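Local structure of lipoprotein (Mycoplasma mycoides subsp. capri, 7ADK) at residues B[221-224]-B[228-231]; B[715-720]-B[798-803]. The protein is probably a serine-type peptidase of the mycoplasma DUF31 family, with a chymotrypsin-like PA-clan core, of the kind that mycoplasmas use to cleave immunoglobulins. All blocks are in the same frame, centred on the assembly; numbering follows the deposited sequence.

Contact 1: B[221-224]-B[228-231]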
# COMPACT_ATOMS: atom_id res chain seq x y z
N ASP B 221 4.17 -44.79 9.59
CA ASP B 221 5.22 -44.07 10.33
C ASP B 221 5.48 -42.64 9.81
O ASP B 221 5.90 -41.77 10.58
CB ASP B 221 6.51 -44.87 10.28
CG ASP B 221 7.61 -44.21 11.12
OD1 ASP B 221 7.42 -44.04 12.34
OD2 ASP B 221 8.66 -43.86 10.56
N ASP B 222 5.22 -42.37 8.53
CA ASP B 222 5.23 -41.01 7.99
C ASP B 222 4.06 -40.22 8.59
O ASP B 222 4.22 -39.14 9.13
CB ASP B 222 5.12 -40.97 6.46
CG ASP B 222 6.28 -41.57 5.66
OD1 ASP B 222 7.31 -41.99 6.24
OD2 ASP B 222 6.14 -41.59 4.42
N GLN B 223 2.87 -40.81 8.57
CA GLN B 223 1.62 -40.22 9.04
C GLN B 223 1.68 -39.81 10.51
O GLN B 223 1.07 -38.82 10.90
CB GLN B 223 0.48 -41.22 8.80
CG GLN B 223 -0.87 -40.54 8.79
CD GLN B 223 -2.01 -41.47 9.12
OE1 GLN B 223 -2.67 -41.32 10.13
NE2 GLN B 223 -2.27 -42.47 8.33
N ALA B 224 2.45 -40.51 11.34
CA ALA B 224 2.69 -40.15 12.73
C ALA B 224 3.47 -38.84 12.89
O ALA B 224 3.48 -38.30 14.00
CB ALA B 224 3.41 -41.32 13.39
N ASN B 228 0.20 -33.80 13.22
CA ASN B 228 -0.54 -34.44 14.30
C ASN B 228 -1.75 -35.29 13.83
O ASN B 228 -2.87 -35.08 14.29
CB ASN B 228 -0.95 -33.29 15.23
N PHE B 229 -1.56 -36.23 12.89
CA PHE B 229 -2.63 -37.07 12.34
C PHE B 229 -3.07 -38.16 13.34
O PHE B 229 -2.30 -38.54 14.22
CB PHE B 229 -2.24 -37.75 11.01
CG PHE B 229 -2.07 -36.97 9.71
CD1 PHE B 229 -1.44 -35.71 9.65
CD2 PHE B 229 -2.42 -37.61 8.50
CE1 PHE B 229 -1.15 -35.12 8.41
CE2 PHE B 229 -2.12 -37.02 7.26
CZ PHE B 229 -1.48 -35.77 7.22
N ASP B 230 -4.25 -38.75 13.16
CA ASP B 230 -4.80 -39.76 14.08
C ASP B 230 -4.15 -41.15 14.03
O ASP B 230 -4.20 -41.88 15.01
CB ASP B 230 -6.32 -39.91 13.91
CG ASP B 230 -7.10 -38.86 14.70
OD1 ASP B 230 -6.60 -37.72 14.81
OD2 ASP B 230 -8.16 -39.20 15.25
N THR B 231 -3.49 -41.53 12.93
CA THR B 231 -2.80 -42.83 12.84
C THR B 231 -3.73 -44.01 13.22
O THR B 231 -4.74 -44.24 12.55
CB THR B 231 -1.45 -42.81 13.59
OG1 THR B 231 -1.60 -42.60 14.98
CG2 THR B 231 -0.49 -41.76 13.08
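Gln223 reaches from the middle of the short helix 220-226 to Phe229 and Thr231, where the chain turns at the C-terminal end of the helix and packs back on it as the loop 228-231. The Gln223 side chain runs out extended, its CG opposite the backbone N (chi1 -160°), which carries the amide across to the loop backbone. There Gln223 OE1 accepts from Thr231 N at 2.9 Å. The bond is weak, because the N-H points well off the oxygen, with an angle of only 128° at the hydrogen. On the way the aliphatic part of Gln223 crosses Phe229 at about a right angle. Gln223 CG lies 3.3 Å from Phe229 CD2, approaching the ring obliquely, and the amide plane is inclined to the ring by 34°. Phe229 also sets its CB against the helix backbone, 3.5 Å from Gln223 O, while beyond this contact its side chain packs on Thr718 of helix 715-719. The helix is tied to other parts of the chain through Ala224 O, bonded to Asn197 ND2, and Asp222 OD2, bonded to Asn184 ND2. Ala224 meets the other end of the loop segment: Thr231 CG2 comes within 3.6 Å of Ala224 CA, and the two methyls, Thr231 CG2 and Ala224 CB, are 3.9 Å apart. With the methyl turned to the helix, the hydroxyl is left to the loop itself, where Thr231 OG1 donates to Asp230 O at 2.7 Å from above the carbonyl plane.

Contact 2: B[715-720]-B[798-803]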
# COMPACT_ATOMS: atom_id res chain seq x y z
N ALA B 715 -10.59 -33.08 8.01
CA ALA B 715 -10.07 -32.24 9.07
C ALA B 715 -9.79 -33.01 10.36
O ALA B 715 -8.77 -32.75 10.98
CB ALA B 715 -11.06 -31.12 9.34
N PHE B 716 -10.62 -33.96 10.79
CA PHE B 716 -10.39 -34.58 12.09
C PHE B 716 -9.15 -35.48 12.10
O PHE B 716 -8.34 -35.40 13.02
CB PHE B 716 -11.64 -35.25 12.62
CG PHE B 716 -11.47 -35.75 14.03
CD1 PHE B 716 -11.59 -34.86 15.11
CD2 PHE B 716 -11.11 -37.09 14.27
CE1 PHE B 716 -11.32 -35.29 16.42
CE2 PHE B 716 -10.85 -37.52 15.58
CZ PHE B 716 -10.93 -36.62 16.65
N ILE B 717 -8.90 -36.23 11.03
CA ILE B 717 -7.70 -37.07 10.89
C ILE B 717 -6.40 -36.25 10.70
O ILE B 717 -5.32 -36.82 10.82
CB ILE B 717 -7.92 -38.13 9.78
CG1 ILE B 717 -9.15 -39.02 10.06
CG2 ILE B 717 -6.71 -39.03 9.50
CD1 ILE B 717 -9.06 -39.89 11.32
N THR B 718 -6.48 -34.94 10.48
CA THR B 718 -5.35 -34.15 9.95
C THR B 718 -5.09 -32.84 10.71
O THR B 718 -3.95 -32.48 10.98
CB THR B 718 -5.59 -33.84 8.46
OG1 THR B 718 -6.09 -34.96 7.77
CG2 THR B 718 -4.36 -33.39 7.78
N VAL B 719 -6.15 -32.11 11.05
CA VAL B 719 -6.19 -30.70 11.50
C VAL B 719 -7.24 -30.52 12.60
O VAL B 719 -7.99 -29.55 12.62
CB VAL B 719 -6.41 -29.73 10.31
CG1 VAL B 719 -6.02 -28.29 10.64
CG2 VAL B 719 -5.59 -30.08 9.07
N ASN B 720 -7.35 -31.49 13.52
CA ASN B 720 -8.35 -31.52 14.61
C ASN B 720 -8.30 -30.30 15.56
O ASN B 720 -9.29 -29.97 16.19
CB ASN B 720 -8.21 -32.84 15.40
CG ASN B 720 -6.79 -33.34 15.59
OD1 ASN B 720 -6.00 -32.80 16.36
ND2 ASN B 720 -6.37 -34.32 14.84
N ASN B 798 -12.20 -49.87 7.04
CA ASN B 798 -11.76 -50.14 8.41
C ASN B 798 -10.30 -49.77 8.77
O ASN B 798 -9.83 -50.15 9.85
CB ASN B 798 -12.17 -51.56 8.86
CG ASN B 798 -13.67 -51.79 8.78
OD1 ASN B 798 -14.16 -52.51 7.93
ND2 ASN B 798 -14.44 -51.19 9.64
N LEU B 799 -9.57 -49.02 7.94
CA LEU B 799 -8.20 -48.57 8.24
C LEU B 799 -8.12 -47.78 9.56
O LEU B 799 -7.21 -47.97 10.37
CB LEU B 799 -7.74 -47.70 7.06
CG LEU B 799 -6.29 -47.21 7.14
CD1 LEU B 799 -5.33 -48.34 6.85
CD2 LEU B 799 -6.06 -46.13 6.10
N PHE B 800 -9.12 -46.92 9.75
CA PHE B 800 -9.34 -46.09 10.93
C PHE B 800 -10.40 -46.70 11.87
O PHE B 800 -11.14 -45.99 12.54
CB PHE B 800 -9.68 -44.67 10.45
CG PHE B 800 -8.55 -43.90 9.77
CD1 PHE B 800 -8.60 -43.62 8.40
CD2 PHE B 800 -7.42 -43.48 10.50
CE1 PHE B 800 -7.56 -42.95 7.75
CE2 PHE B 800 -6.37 -42.81 9.87
CZ PHE B 800 -6.43 -42.55 8.49
N GLY B 801 -10.54 -48.03 11.89
CA GLY B 801 -11.49 -48.73 12.76
C GLY B 801 -12.93 -48.54 12.32
O GLY B 801 -13.28 -48.86 11.19
N ASP B 802 -13.79 -48.03 13.20
CA ASP B 802 -15.20 -47.71 12.89
C ASP B 802 -15.38 -46.31 12.24
O ASP B 802 -16.50 -45.90 11.93
CB ASP B 802 -16.04 -47.86 14.17
CG ASP B 802 -17.55 -47.90 13.93
OD1 ASP B 802 -18.00 -48.46 12.91
OD2 ASP B 802 -18.32 -47.41 14.79
N TYR B 803 -14.30 -45.56 12.03
CA TYR B 803 -14.33 -44.18 11.51
C TYR B 803 -14.59 -44.08 9.99
O TYR B 803 -14.12 -44.88 9.19
CB TYR B 803 -13.02 -43.48 11.85
CG TYR B 803 -12.96 -42.04 11.39
CD1 TYR B 803 -13.70 -41.07 12.08
CD2 TYR B 803 -12.20 -41.69 10.25
CE1 TYR B 803 -13.73 -39.75 11.60
CE2 TYR B 803 -12.22 -40.37 9.79
CZ TYR B 803 -13.01 -39.40 10.45
OH TYR B 803 -13.08 -38.14 9.97
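Ala715 O accepts two backbone N-H groups, from Thr718 N at 3.2 Å and Val719 N at 2.7 Å, and so closes the short helical turn that presents Phe716 and Ile717 to Phe800 and Tyr803. A side chain braces the same turn: Asn720 ND2 reaches back to Phe716 O at 2.9 Å, almost straight at the hydrogen (172°), with the oxygen in the plane of the amide. The union across the contact is apolar, without a hydrogen bond: Ile717 CD1 sits in the corner made by the faces of Phe800 and Tyr803. Ile717 CD1 makes a CH-pi contact over a face of Phe800, 4.3 Å from the Phe800 ring centroid and displaced toward the rim. Ile717 CD1 also stands over a face of Tyr803, 4.0 Å from the Tyr803 ring centroid. Ile717 CG1 lies opposite the carbonyl carbon (chi1 -58°) and CD1 turns off it (chi2 -63°), so that Ile717 CG1 meets Tyr803 CE2 at 3.4 Å, while Ile717 CG2, on the other branch, touches Phe800 CZ at 3.7 Å. Ile717 and Tyr803 run past each other in opposite directions, bringing the phenol oxygen beside Ile717 CG1 and Phe716 CB; its hydrogen bond goes to Asp714 OD2. The rings stand on two overlapping beta turns, type I from Asn798 to Gly801 and type II' from Phe800 to Tyr803, the latter with Gly801 at its positive-phi second position. Asn798 ND2 steadies the first turn by bonding to Gly801 O at 3.0 Å. The loop joins strands 783-792 and 807-809 and meets helix 715-719 beside strand 737-747, whose Tyr743 touches both Phe716 and Tyr803, while Phe800 also rests on Gln223 of helix 220-226.

How the contacts relate
Both segments of contact 1 precede those of contact 2 in the sequence, yet the contact centres lie only about 10 Å apart. Segment 228-231 sits between helix 220-226 and helix 715-719 and joins the two contacts: Asp230 N is probably hydrogen-bonded to Ile717 O at 3.2 Å, and the Asp230 side chain packs on Phe716 and Asn720. Helix 715-719 in turn is held to strand 737-747 of the mixed sheet by backbone bonds, Ala715 with Gly744 and Asn720 with Asn742. Helix 220-226 and the loop after it are thus packed, largely buried, against helix 715-719 and the loop 798-803 of the mixed-sheet part, the latter reached directly where Gln223 meets Phe800.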